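Local coordinates for protein PrgA (Enterococcus faecalis, PDB 6Z9K) that provides surface exclusion against unwanted conjugation, extending far outside the enterococcal cell, and carries the metal-binding CAP domain described here, at residues W63-L68 with V199-E204; S99-K104 with S226-G231; Y151-G156 with I208-H213; D192-L197 with I214-K219. All blocks are in the same frame, centred on the assembly; numbering follows the deposited sequence.

In the fold
Three of the four contacts gather on the three-stranded antiparallel sheet of the CAP domain, whose strands run in the order 144-148, 211-217, 196-202. Contacts 3 and 4 lie at the two ends of strand 211-217, about 25 Å apart between centres, and contact 1 packs a turn on the far end of strand 196-202, about 8 Å from contact 3 between centres. Contact 2, about 11 Å from contact 4 between centres, ties the start of helix 100-112 to the loop after the sheet. Segments 63-68, 99-104 and 151-156 precede the hairpin in the chain, and 226-231 follows it, so distant parts of the sequence converge on one hairpin beside the magnesium site.

Contact 1: residues W63-L68 with V199-E204; sequences WDIQHL and VSLSGE
I65 and L201 meet where a type I beta turn, D64 to H67, packs on the edge strand 196-202 of the three-stranded antiparallel sheet in the CAP domain. The tight side is aliphatic: I65 CG2 rests 3.8 Å from L201 CD1, the two branched side chains crossing at about a right angle. The other arm of I65 reaches along the strand, its CD1 lying 3.8 Å from S202 C. This split follows from the first torsion of I65 (chi1 70°) together with an extended second one (chi2 159°). L68 CD1 adds a looser touch on L201, and W107 of helix 100-112 covers both leucines. G203 suits the strand end, because at its backbone angles a CB would press on the carbonyl O of S202.

Polar contacts between the two segments run through water. One molecule donates to both I65 O and L201 O, at 2.7 Å from the former, satisfying two carbonyls that do not meet directly. The exposed Q66 stretches out toward G203 on the solvent side, where a second water donates to Q66 OE1 at 2.7 Å and accepts from G203 N at 3.0 Å.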
loop_
_atom_site.group_PDB
_atom_site.type_symbol
_atom_site.label_atom_id
_atom_site.label_comp_id
_atom_site.label_asym_id
_atom_site.label_seq_id
_atom_site.Cartn_x
_atom_site.Cartn_y
_atom_site.Cartn_z
ATOM N N TRP A 63 -9.058 15.304 -4.858
ATOM C CA TRP A 63 -7.585 15.371 -4.906
ATOM C C TRP A 63 -7.111 15.340 -6.354
ATOM O O TRP A 63 -7.562 14.492 -7.119
ATOM C CB TRP A 63 -7.008 14.181 -4.123
ATOM C CG TRP A 63 -7.103 14.337 -2.640
ATOM C CD1 TRP A 63 -7.903 15.160 -1.913
ATOM C CD2 TRP A 63 -6.324 13.602 -1.701
ATOM N NE1 TRP A 63 -7.624 15.032 -0.582
ATOM C CE2 TRP A 63 -6.673 14.066 -0.425
ATOM C CE3 TRP A 63 -5.302 12.655 -1.845
ATOM C CZ2 TRP A 63 -6.088 13.540 0.720
ATOM C CZ3 TRP A 63 -4.750 12.112 -0.710
ATOM C CH2 TRP A 63 -5.123 12.574 0.549
ATOM N N ASP A 64 -6.168 16.216 -6.695
ATOM C CA ASP A 64 -5.548 16.245 -8.033
ATOM C C ASP A 64 -4.310 15.359 -7.930
ATOM O O ASP A 64 -3.396 15.787 -7.285
ATOM C CB ASP A 64 -5.286 17.713 -8.383
ATOM C CG ASP A 64 -4.849 17.947 -9.812
ATOM O OD1 ASP A 64 -4.318 16.981 -10.422
ATOM O OD2 ASP A 64 -5.061 19.102 -10.301
ATOM N N ILE A 65 -4.310 14.149 -8.497
ATOM C CA ILE A 65 -3.286 13.086 -8.228
ATOM C C ILE A 65 -1.894 13.576 -8.668
ATOM O O ILE A 65 -0.947 13.085 -8.104
ATOM C CB ILE A 65 -3.650 11.727 -8.858
ATOM C CG1 ILE A 65 -3.566 11.716 -10.390
ATOM C CG2 ILE A 65 -5.018 11.279 -8.386
ATOM C CD1 ILE A 65 -3.419 10.315 -10.975
ATOM N N GLN A 66 -1.790 14.520 -9.610
ATOM C CA GLN A 66 -0.481 15.113 -10.029
ATOM C C GLN A 66 -0.300 16.516 -9.422
ATOM O O GLN A 66 0.395 17.345 -10.030
ATOM C CB GLN A 66 -0.381 15.188 -11.557
ATOM C CG GLN A 66 -0.171 13.851 -12.262
ATOM C CD GLN A 66 -0.243 13.981 -13.771
ATOM O OE1 GLN A 66 0.635 13.495 -14.491
ATOM N NE2 GLN A 66 -1.297 14.620 -14.267
ATOM N N HIS A 67 -0.913 16.826 -8.290
ATOM C CA HIS A 67 -0.858 18.178 -7.672
ATOM C C HIS A 67 -1.013 18.067 -6.154
ATOM O O HIS A 67 -1.454 19.041 -5.496
ATOM C CB HIS A 67 -1.974 19.055 -8.260
ATOM C CG HIS A 67 -1.552 20.263 -9.035
ATOM N ND1 HIS A 67 -1.992 20.488 -10.331
ATOM C CD2 HIS A 67 -0.808 21.343 -8.701
ATOM C CE1 HIS A 67 -1.501 21.627 -10.775
ATOM N NE2 HIS A 67 -0.764 22.172 -9.797
ATOM N N LEU A 68 -0.740 16.903 -5.577
ATOM C CA LEU A 68 -1.133 16.747 -4.164
ATOM C C LEU A 68 -0.205 17.637 -3.357
ATOM O O LEU A 68 1.021 17.647 -3.668
ATOM C CB LEU A 68 -0.977 15.315 -3.675
ATOM C CG LEU A 68 -1.896 14.251 -4.253
ATOM C CD1 LEU A 68 -1.713 12.981 -3.428
ATOM C CD2 LEU A 68 -3.364 14.707 -4.280
ATOM N N VAL A 199 3.469 5.970 -0.439
ATOM C CA VAL A 199 2.442 5.689 -1.483
ATOM C C VAL A 199 2.391 6.845 -2.459
ATOM O O VAL A 199 2.251 7.983 -2.040
ATOM C CB VAL A 199 1.048 5.441 -0.862
ATOM C CG1 VAL A 199 0.026 5.125 -1.944
ATOM C CG2 VAL A 199 1.114 4.338 0.189
ATOM N N SER A 200 2.454 6.537 -3.733
ATOM C CA SER A 200 2.259 7.576 -4.749
ATOM C C SER A 200 1.243 7.097 -5.782
ATOM O O SER A 200 0.801 5.943 -5.772
ATOM C CB SER A 200 3.571 7.906 -5.385
ATOM O OG SER A 200 4.183 6.717 -5.879
ATOM N N LEU A 201 0.932 8.011 -6.679
ATOM C CA LEU A 201 -0.136 7.844 -7.689
ATOM C C LEU A 201 0.408 8.383 -9.016
ATOM O O LEU A 201 1.168 9.355 -8.992
ATOM C CB LEU A 201 -1.353 8.692 -7.304
ATOM C CG LEU A 201 -1.957 8.460 -5.924
ATOM C CD1 LEU A 201 -3.054 9.501 -5.653
ATOM C CD2 LEU A 201 -2.476 7.056 -5.795
ATOM N N SER A 202 0.022 7.788 -10.131
ATOM C CA SER A 202 0.431 8.338 -11.440
ATOM C C SER A 202 -0.683 8.085 -12.454
ATOM O O SER A 202 -1.506 7.159 -12.266
ATOM C CB SER A 202 1.762 7.792 -11.895
ATOM O OG SER A 202 1.737 6.419 -12.224
ATOM N N GLY A 203 -0.611 8.863 -13.528
ATOM C CA GLY A 203 -1.600 8.698 -14.586
ATOM C C GLY A 203 -1.780 10.001 -15.331
ATOM O O GLY A 203 -1.686 11.049 -14.703
ATOM N N GLU A 204 -2.170 9.876 -16.582
ATOM C CA GLU A 204 -2.607 11.012 -17.419
ATOM C C GLU A 204 -3.926 11.534 -16.868
ATOM O O GLU A 204 -4.614 10.797 -16.191
ATOM C CB GLU A 204 -2.801 10.564 -18.866
ATOM C CG GLU A 204 -1.516 10.168 -19.546
ATOM C CD GLU A 204 -0.465 11.268 -19.547
ATOM O OE1 GLU A 204 -0.846 12.470 -19.747
ATOM O OE2 GLU A 204 0.734 10.931 -19.369
HETATM O O HOH W 1 0.723 11.975 -9.912
HETATM O O HOH W 2 1.357 11.089 -13.522
#

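Contact 2: residues S99-K104 with S226-G231; sequences SDQSIK and SQYQNG
S99 and G231 bring their CA atoms within 4.2 Å of each other; the extended backbone of 226-229 passes the first turn of helix 100-112, and the chain turns at N230 and G231. Having no CB, G231 can bring its CA close to the CB of S99, and its positive phi is also easy for glycine.

Two glutamines carry the polar contact, each using both ends of its amide. Q101 lies extended from a CG placed anti to its own N (chi1 175°), and this carries its amide to the loop backbone. There Q101 NE2 donates to Q227 O over 2.6 Å, in the carbonyl plane on a lone pair. The other end, Q101 OE1, accepts from Q229 N at 3.0 Å, with the donor well above the carbonyl plane. One side chain thus serves an acceptor and a donor two residues apart.

Q229 answers in the opposite direction. Its OE1 accepts from Q101 N at 2.9 Å, almost in line with the C=O (168°), taking up an N-H of the first helical turn. Its NE2 donates to the anti side of D100 OD2 over 3.1 Å, with amide and carboxylate planes 43° apart. D100 also forms a salt bridge with K74 through its other oxygen.

A water also joins S99 OG to Q229 O. S99 OG accepts from S102 N at 2.9 Å, while S102 OG accepts from S99 N at 3.1 Å: the reciprocal pair that defines a capping box at a helix N-terminus.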
loop_
_atom_site.group_PDB
_atom_site.type_symbol
_atom_site.label_atom_id
_atom_site.label_comp_id
_atom_site.label_asym_id
_atom_site.label_seq_id
_atom_site.Cartn_x
_atom_site.Cartn_y
_atom_site.Cartn_z
ATOM N N SER A 99 8.131 8.681 6.201
ATOM C CA SER A 99 9.092 9.799 6.333
ATOM C C SER A 99 9.041 10.694 5.116
ATOM O O SER A 99 8.534 10.265 4.088
ATOM C CB SER A 99 10.472 9.236 6.527
ATOM O OG SER A 99 10.811 8.439 5.435
ATOM N N ASP A 100 9.606 11.889 5.200
ATOM C CA ASP A 100 9.815 12.721 3.985
ATOM C C ASP A 100 10.594 11.889 2.963
ATOM O O ASP A 100 10.284 11.966 1.787
ATOM C CB ASP A 100 10.513 14.014 4.372
ATOM C CG ASP A 100 9.725 14.693 5.476
ATOM O OD1 ASP A 100 8.518 14.908 5.249
ATOM O OD2 ASP A 100 10.277 14.841 6.592
ATOM N N GLN A 101 11.529 11.085 3.421
ATOM C CA GLN A 101 12.394 10.238 2.566
ATOM C C GLN A 101 11.529 9.224 1.806
ATOM O O GLN A 101 11.643 9.117 0.596
ATOM C CB GLN A 101 13.412 9.496 3.417
ATOM C CG GLN A 101 14.264 8.516 2.655
ATOM C CD GLN A 101 15.417 8.057 3.515
ATOM O OE1 GLN A 101 15.246 7.406 4.533
ATOM N NE2 GLN A 101 16.623 8.341 3.034
ATOM N N SER A 102 10.654 8.508 2.494
ATOM C CA SER A 102 9.840 7.443 1.846
ATOM C C SER A 102 8.843 8.081 0.863
ATOM O O SER A 102 8.600 7.534 -0.240
ATOM C CB SER A 102 9.190 6.558 2.874
ATOM O OG SER A 102 8.092 7.198 3.536
ATOM N N ILE A 103 8.257 9.204 1.223
ATOM C CA ILE A 103 7.286 9.947 0.363
ATOM C C ILE A 103 8.004 10.434 -0.895
ATOM O O ILE A 103 7.521 10.227 -1.999
ATOM C CB ILE A 103 6.648 11.065 1.170
ATOM C CG1 ILE A 103 5.790 10.460 2.278
ATOM C CG2 ILE A 103 5.821 11.990 0.293
ATOM C CD1 ILE A 103 5.312 11.521 3.264
ATOM N N LYS A 104 9.145 11.066 -0.733
ATOM C CA LYS A 104 9.861 11.658 -1.895
ATOM C C LYS A 104 10.261 10.534 -2.830
ATOM O O LYS A 104 10.147 10.717 -4.054
ATOM C CB LYS A 104 11.093 12.471 -1.475
ATOM C CG LYS A 104 11.860 13.098 -2.639
ATOM C CD LYS A 104 13.018 13.905 -2.164
ATOM C CE LYS A 104 13.921 14.396 -3.270
ATOM N NZ LYS A 104 14.583 13.297 -4.029
ATOM N N SER A 226 24.273 6.977 2.239
ATOM C CA SER A 226 22.965 7.685 2.158
ATOM C C SER A 226 22.318 7.904 3.516
ATOM O O SER A 226 22.237 6.970 4.302
ATOM C CB SER A 226 22.013 6.954 1.264
ATOM O OG SER A 226 22.601 6.928 -0.009
ATOM N N GLN A 227 21.773 9.102 3.710
ATOM C CA GLN A 227 21.088 9.500 4.970
ATOM C C GLN A 227 19.693 8.830 5.005
ATOM O O GLN A 227 19.031 8.871 3.995
ATOM C CB GLN A 227 21.202 11.028 5.067
ATOM C CG GLN A 227 22.681 11.492 5.079
ATOM C CD GLN A 227 22.909 12.962 5.347
ATOM O OE1 GLN A 227 23.794 13.351 6.109
ATOM N NE2 GLN A 227 22.091 13.806 4.738
ATOM N N TYR A 228 19.446 8.059 6.055
ATOM C CA TYR A 228 18.176 7.415 6.436
ATOM C C TYR A 228 17.442 8.318 7.415
ATOM O O TYR A 228 18.018 8.953 8.334
ATOM C CB TYR A 228 18.387 6.032 7.046
ATOM C CG TYR A 228 17.131 5.269 7.388
ATOM C CD1 TYR A 228 16.408 4.600 6.407
ATOM C CD2 TYR A 228 16.563 5.278 8.665
ATOM C CE1 TYR A 228 15.243 3.907 6.685
ATOM C CE2 TYR A 228 15.394 4.582 8.957
ATOM C CZ TYR A 228 14.683 3.940 7.952
ATOM O OH TYR A 228 13.539 3.231 8.217
ATOM N N GLN A 229 16.141 8.395 7.191
ATOM C CA GLN A 229 15.241 9.209 8.022
ATOM C C GLN A 229 14.348 8.243 8.786
ATOM O O GLN A 229 13.693 7.402 8.137
ATOM C CB GLN A 229 14.466 10.161 7.141
ATOM C CG GLN A 229 13.758 11.174 7.983
ATOM C CD GLN A 229 12.943 12.108 7.155
ATOM O OE1 GLN A 229 12.685 11.853 5.978
ATOM N NE2 GLN A 229 12.592 13.219 7.777
ATOM N N ASN A 230 14.409 8.281 10.124
ATOM C CA ASN A 230 13.554 7.364 10.923
ATOM C C ASN A 230 12.054 7.607 10.641
ATOM O O ASN A 230 11.319 6.611 10.626
ATOM C CB ASN A 230 13.786 7.517 12.424
ATOM C CG ASN A 230 15.122 6.981 12.868
ATOM O OD1 ASN A 230 15.811 6.300 12.093
ATOM N ND2 ASN A 230 15.560 7.411 14.045
ATOM N N GLY A 231 11.628 8.863 10.474
ATOM C CA GLY A 231 10.214 9.219 10.308
ATOM C C GLY A 231 9.375 8.747 11.495
ATOM O O GLY A 231 9.888 8.617 12.649
HETATM O O HOH W 3 11.587 6.120 7.039
#

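Contact 3: residues Y151-G156 with I208-H213; sequences YETENG and ISPKIH
Y151 lays its ring against P210, in a CH-pi contact that puts P210 CG 3.7 Å from the ring centroid and 17° off the ring normal. Proline suits this place: its compact, rigid ring sets a CH2 group over the aromatic face. The same residue also meets the tyrosine backbone, with P210 CD 3.2 Å from Y151 O. At the far end of the ring, Y151 OH donates to K211 O over 2.8 Å, coming from above the carbonyl plane, although K211 O lies at the edge of the tyrosine ring and near its plane. Face and hydroxyl are therefore held at once, which should limit rotation of the ring.

Around this pair stand aliphatic groups. I212 CG1 approaches Y151 CE1 obliquely at 3.7 Å, and T153 CG2 runs alongside P210, pointing the other way, 4.0 Å from P210 CB. On the exposed rim, the aliphatic part of E152 reaches the I208 backbone, E152 CG to I208 CA at 4.3 Å, suiting a residue whose carboxylate belongs in solvent.

The first torsion of Y151 (chi1 72°) tucks CG in between the two backbone bonds of its own CA and folds the ring over toward the proline. T153 is steadied through its hydroxyl, hydrogen-bonded to E204 O, and K211 sends its amine to D114 O.

Farther out, I65 and L201 touch the same tyrosine, as do T162 and S166 of helix 160-176. I212 packs on I167 and M170 of that helix, so the loop 151-156 joins helix 160-176 to the start of the central strand 211-217.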
loop_
_atom_site.group_PDB
_atom_site.type_symbol
_atom_site.label_atom_id
_atom_site.label_comp_id
_atom_site.label_asym_id
_atom_site.label_seq_id
_atom_site.Cartn_x
_atom_site.Cartn_y
_atom_site.Cartn_z
ATOM N N TYR A 151 -9.023 2.784 -9.953
ATOM C CA TYR A 151 -9.715 4.107 -9.938
ATOM C C TYR A 151 -9.545 4.810 -11.299
ATOM O O TYR A 151 -8.901 4.262 -12.165
ATOM C CB TYR A 151 -9.252 4.966 -8.747
ATOM C CG TYR A 151 -7.855 5.518 -8.874
ATOM C CD1 TYR A 151 -6.740 4.745 -8.602
ATOM C CD2 TYR A 151 -7.632 6.837 -9.181
ATOM C CE1 TYR A 151 -5.440 5.229 -8.737
ATOM C CE2 TYR A 151 -6.351 7.348 -9.294
ATOM C CZ TYR A 151 -5.240 6.554 -9.064
ATOM O OH TYR A 151 -3.957 7.047 -9.199
ATOM N N GLU A 152 -10.239 5.932 -11.502
ATOM C CA GLU A 152 -10.205 6.753 -12.749
ATOM C C GLU A 152 -9.964 8.218 -12.386
ATOM O O GLU A 152 -10.452 8.611 -11.350
ATOM C CB GLU A 152 -11.526 6.659 -13.523
ATOM C CG GLU A 152 -11.823 5.276 -14.086
ATOM C CD GLU A 152 -12.397 4.287 -13.082
ATOM O OE1 GLU A 152 -11.820 3.185 -12.923
ATOM O OE2 GLU A 152 -13.415 4.610 -12.478
ATOM N N THR A 153 -9.282 8.976 -13.254
ATOM C CA THR A 153 -8.977 10.422 -13.095
ATOM C C THR A 153 -9.906 11.230 -14.015
ATOM O O THR A 153 -9.890 10.930 -15.212
ATOM C CB THR A 153 -7.511 10.718 -13.443
ATOM O OG1 THR A 153 -7.123 10.104 -14.679
ATOM C CG2 THR A 153 -6.572 10.222 -12.359
ATOM N N GLU A 154 -10.754 12.107 -13.459
ATOM C CA GLU A 154 -11.558 13.095 -14.246
ATOM C C GLU A 154 -10.823 14.421 -14.120
ATOM O O GLU A 154 -10.834 14.987 -13.016
ATOM C CB GLU A 154 -12.979 13.238 -13.718
ATOM C CG GLU A 154 -13.709 14.447 -14.312
ATOM C CD GLU A 154 -15.218 14.320 -14.447
ATOM O OE1 GLU A 154 -15.759 13.237 -14.113
ATOM O OE2 GLU A 154 -15.859 15.302 -14.897
ATOM N N ASN A 155 -10.122 14.836 -15.168
ATOM C CA ASN A 155 -9.376 16.111 -15.137
ATOM C C ASN A 155 -8.256 15.973 -14.101
ATOM O O ASN A 155 -7.933 16.961 -13.431
ATOM C CB ASN A 155 -10.346 17.258 -14.859
ATOM C CG ASN A 155 -9.853 18.624 -15.288
ATOM O OD1 ASN A 155 -8.793 18.773 -15.899
ATOM N ND2 ASN A 155 -10.627 19.634 -14.947
ATOM N N GLY A 156 -7.708 14.757 -13.976
ATOM C CA GLY A 156 -6.664 14.402 -13.000
ATOM C C GLY A 156 -7.177 14.307 -11.565
ATOM O O GLY A 156 -6.310 14.144 -10.676
ATOM N N ILE A 208 -8.196 5.692 -17.821
ATOM C CA ILE A 208 -8.914 4.537 -17.221
ATOM C C ILE A 208 -7.876 3.598 -16.606
ATOM O O ILE A 208 -8.210 2.425 -16.257
ATOM C CB ILE A 208 -9.826 3.872 -18.265
ATOM C CG1 ILE A 208 -9.037 3.213 -19.401
ATOM C CG2 ILE A 208 -10.839 4.894 -18.758
ATOM C CD1 ILE A 208 -9.924 2.490 -20.412
ATOM N N SER A 209 -6.655 4.103 -16.420
ATOM C CA SER A 209 -5.539 3.253 -16.001
ATOM C C SER A 209 -4.595 3.974 -15.041
ATOM O O SER A 209 -3.416 3.668 -15.052
ATOM C CB SER A 209 -4.844 2.891 -17.255
ATOM O OG SER A 209 -4.311 4.066 -17.879
ATOM N N PRO A 210 -5.051 4.871 -14.138
ATOM C CA PRO A 210 -4.119 5.475 -13.191
ATOM C C PRO A 210 -3.708 4.406 -12.172
ATOM O O PRO A 210 -4.352 3.332 -12.031
ATOM C CB PRO A 210 -4.867 6.647 -12.586
ATOM C CG PRO A 210 -6.308 6.179 -12.633
ATOM C CD PRO A 210 -6.436 5.308 -13.883
ATOM N N LYS A 211 -2.583 4.677 -11.518
ATOM C CA LYS A 211 -1.854 3.688 -10.719
ATOM C C LYS A 211 -1.711 4.125 -9.281
ATOM O O LYS A 211 -1.708 5.333 -8.984
ATOM C CB LYS A 211 -0.428 3.581 -11.246
ATOM C CG LYS A 211 -0.336 3.004 -12.644
ATOM C CD LYS A 211 1.085 3.221 -13.156
ATOM C CE LYS A 211 1.200 2.879 -14.597
ATOM N NZ LYS A 211 2.541 3.204 -15.121
ATOM N N ILE A 212 -1.599 3.088 -8.459
ATOM C CA ILE A 212 -1.164 3.244 -7.050
ATOM C C ILE A 212 0.177 2.548 -6.919
ATOM O O ILE A 212 0.269 1.339 -7.180
ATOM C CB ILE A 212 -2.181 2.606 -6.104
ATOM C CG1 ILE A 212 -3.592 3.165 -6.343
ATOM C CG2 ILE A 212 -1.659 2.777 -4.666
ATOM C CD1 ILE A 212 -4.707 2.388 -5.637
ATOM N N HIS A 213 1.180 3.274 -6.448
ATOM C CA HIS A 213 2.548 2.747 -6.232
ATOM C C HIS A 213 2.781 2.634 -4.719
ATOM O O HIS A 213 2.848 3.667 -4.057
ATOM C CB HIS A 213 3.614 3.701 -6.837
ATOM C CG HIS A 213 3.432 4.075 -8.280
ATOM N ND1 HIS A 213 4.219 3.536 -9.290
ATOM C CD2 HIS A 213 2.624 4.979 -8.888
ATOM C CE1 HIS A 213 3.846 4.060 -10.458
ATOM N NE2 HIS A 213 2.881 4.948 -10.236
#

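Contact 4: residues D192-L197 with I214-K219; sequences DGKTAL and IISYGK
Y217 O is gripped by two successive backbone N-H groups, T195 N at 2.9 Å and A196 N at 3.0 Å. The first donor is tilted from the carbonyl plane, whereas the second lies nearly along the C=O axis (174°). Two residues facing one across an antiparallel pair make a classic beta bulge, here T195 and A196 opposite Y217. Y217 N returns a bond to A196 O, completing the hydrogen-bonded pair. The next pair, L197 with S216, is non-hydrogen-bonded and brings its CA atoms to 4.3 Å. Beyond the bulge G218, lacking a CB, lets the chain pass close to G193 O.

Side chains divide between the two faces. With S216 and L197 lies the tip of K194, whose extended chain delivers NZ to S216 OG over 2.9 Å. That amine also bonds S188 O and a water, so the buried charge has several oxygens about it. L197 CD1 meets I214 CG2 at 3.8 Å, an aliphatic touch suited to this buried side.

On the face of A196 and Y217, the first torsion of the tyrosine (chi1 52°) swings its ring back across the strand pair. A196 CB then lies 3.4 Å from Y217 CE1, and the small methyl suits so close an approach.

F134 meets the Y217 ring edge-to-face, and T195 OG1 bonds Y228 OH. Helix 100-112 packs on I215 and Y217, while helix 70-90 covers L197 and I214, placing this hairpin between helices on both faces, as in the alpha-beta-alpha sandwich of CAP domains.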
loop_
_atom_site.group_PDB
_atom_site.type_symbol
_atom_site.label_atom_id
_atom_site.label_comp_id
_atom_site.label_asym_id
_atom_site.label_seq_id
_atom_site.Cartn_x
_atom_site.Cartn_y
_atom_site.Cartn_z
ATOM N N ASP A 192 9.811 -9.495 6.161
ATOM C CA ASP A 192 10.274 -9.011 7.490
ATOM C C ASP A 192 11.506 -8.121 7.228
ATOM O O ASP A 192 12.169 -8.237 6.166
ATOM C CB ASP A 192 10.465 -10.110 8.552
ATOM C CG ASP A 192 10.368 -9.680 10.025
ATOM O OD1 ASP A 192 10.079 -8.458 10.375
ATOM O OD2 ASP A 192 10.558 -10.609 10.875
ATOM N N GLY A 193 11.691 -7.157 8.093
ATOM C CA GLY A 193 12.837 -6.253 8.122
ATOM C C GLY A 193 12.562 -4.965 7.372
ATOM O O GLY A 193 13.365 -4.032 7.489
ATOM N N LYS A 194 11.442 -4.849 6.681
ATOM C CA LYS A 194 11.070 -3.539 6.108
ATOM C C LYS A 194 10.800 -2.526 7.208
ATOM O O LYS A 194 10.315 -2.869 8.307
ATOM C CB LYS A 194 9.908 -3.687 5.147
ATOM C CG LYS A 194 10.306 -4.285 3.816
ATOM C CD LYS A 194 9.143 -4.298 2.851
ATOM C CE LYS A 194 9.539 -4.777 1.481
ATOM N NZ LYS A 194 8.391 -4.755 0.550
ATOM N N THR A 195 11.157 -1.295 6.971
ATOM C CA THR A 195 11.037 -0.249 7.996
ATOM C C THR A 195 10.352 0.990 7.461
ATOM O O THR A 195 10.109 1.873 8.287
ATOM C CB THR A 195 12.425 0.131 8.534
ATOM O OG1 THR A 195 13.209 0.718 7.511
ATOM C CG2 THR A 195 13.080 -1.077 9.160
ATOM N N ALA A 196 10.034 1.091 6.151
ATOM C CA ALA A 196 9.536 2.371 5.619
ATOM C C ALA A 196 8.600 2.123 4.447
ATOM O O ALA A 196 8.752 1.104 3.741
ATOM C CB ALA A 196 10.693 3.247 5.186
ATOM N N LEU A 197 7.623 2.992 4.300
ATOM C CA LEU A 197 6.656 2.905 3.181
ATOM C C LEU A 197 6.313 4.314 2.722
ATOM O O LEU A 197 6.168 5.224 3.524
ATOM C CB LEU A 197 5.420 2.127 3.651
ATOM C CG LEU A 197 4.440 1.754 2.543
ATOM C CD1 LEU A 197 3.688 0.499 2.923
ATOM C CD2 LEU A 197 3.435 2.856 2.285
ATOM N N ILE A 214 2.878 1.411 -4.218
ATOM C CA ILE A 214 3.275 1.177 -2.815
ATOM C C ILE A 214 4.765 0.841 -2.814
ATOM O O ILE A 214 5.173 -0.164 -3.346
ATOM C CB ILE A 214 2.399 0.087 -2.166
ATOM C CG1 ILE A 214 0.925 0.507 -2.152
ATOM C CG2 ILE A 214 2.949 -0.210 -0.759
ATOM C CD1 ILE A 214 -0.028 -0.476 -1.434
ATOM N N ILE A 215 5.552 1.756 -2.258
ATOM C CA ILE A 215 7.031 1.706 -2.210
ATOM C C ILE A 215 7.454 1.359 -0.772
ATOM O O ILE A 215 7.036 2.043 0.149
ATOM C CB ILE A 215 7.631 3.020 -2.728
ATOM C CG1 ILE A 215 7.064 3.403 -4.112
ATOM C CG2 ILE A 215 9.140 2.869 -2.706
ATOM C CD1 ILE A 215 7.125 2.336 -5.130
ATOM N N SER A 216 8.155 0.260 -0.573
ATOM C CA SER A 216 8.546 -0.128 0.815
ATOM C C SER A 216 9.894 -0.825 0.804
ATOM O O SER A 216 10.315 -1.369 -0.223
ATOM C CB SER A 216 7.468 -0.969 1.441
ATOM O OG SER A 216 7.216 -2.144 0.701
ATOM N N TYR A 217 10.624 -0.735 1.911
ATOM C CA TYR A 217 12.021 -1.197 1.965
ATOM C C TYR A 217 12.482 -1.157 3.416
ATOM O O TYR A 217 11.800 -0.544 4.288
ATOM C CB TYR A 217 12.910 -0.269 1.102
ATOM C CG TYR A 217 12.737 1.186 1.452
ATOM C CD1 TYR A 217 13.428 1.803 2.500
ATOM C CD2 TYR A 217 11.833 1.979 0.718
ATOM C CE1 TYR A 217 13.201 3.133 2.843
ATOM C CE2 TYR A 217 11.570 3.287 1.096
ATOM C CZ TYR A 217 12.286 3.889 2.117
ATOM O OH TYR A 217 12.089 5.197 2.500
ATOM N N GLY A 218 13.641 -1.763 3.628
ATOM C CA GLY A 218 14.432 -1.589 4.830
ATOM C C GLY A 218 15.710 -0.805 4.612
ATOM O O GLY A 218 16.001 -0.424 3.484
ATOM N N LYS A 219 16.429 -0.544 5.677
ATOM C CA LYS A 219 17.596 0.362 5.593
ATOM C C LYS A 219 18.705 -0.302 4.782
ATOM O O LYS A 219 19.591 0.426 4.276
ATOM C CB LYS A 219 18.044 0.814 6.967
ATOM C CG LYS A 219 18.724 -0.196 7.835
ATOM C CD LYS A 219 18.877 0.360 9.284
ATOM C CE LYS A 219 17.654 1.122 9.751
ATOM N NZ LYS A 219 17.628 1.385 11.210
HETATM O O HOH W 4 15.945 -3.056 7.776
HETATM O O HOH W 5 8.794 -3.692 -2.037
#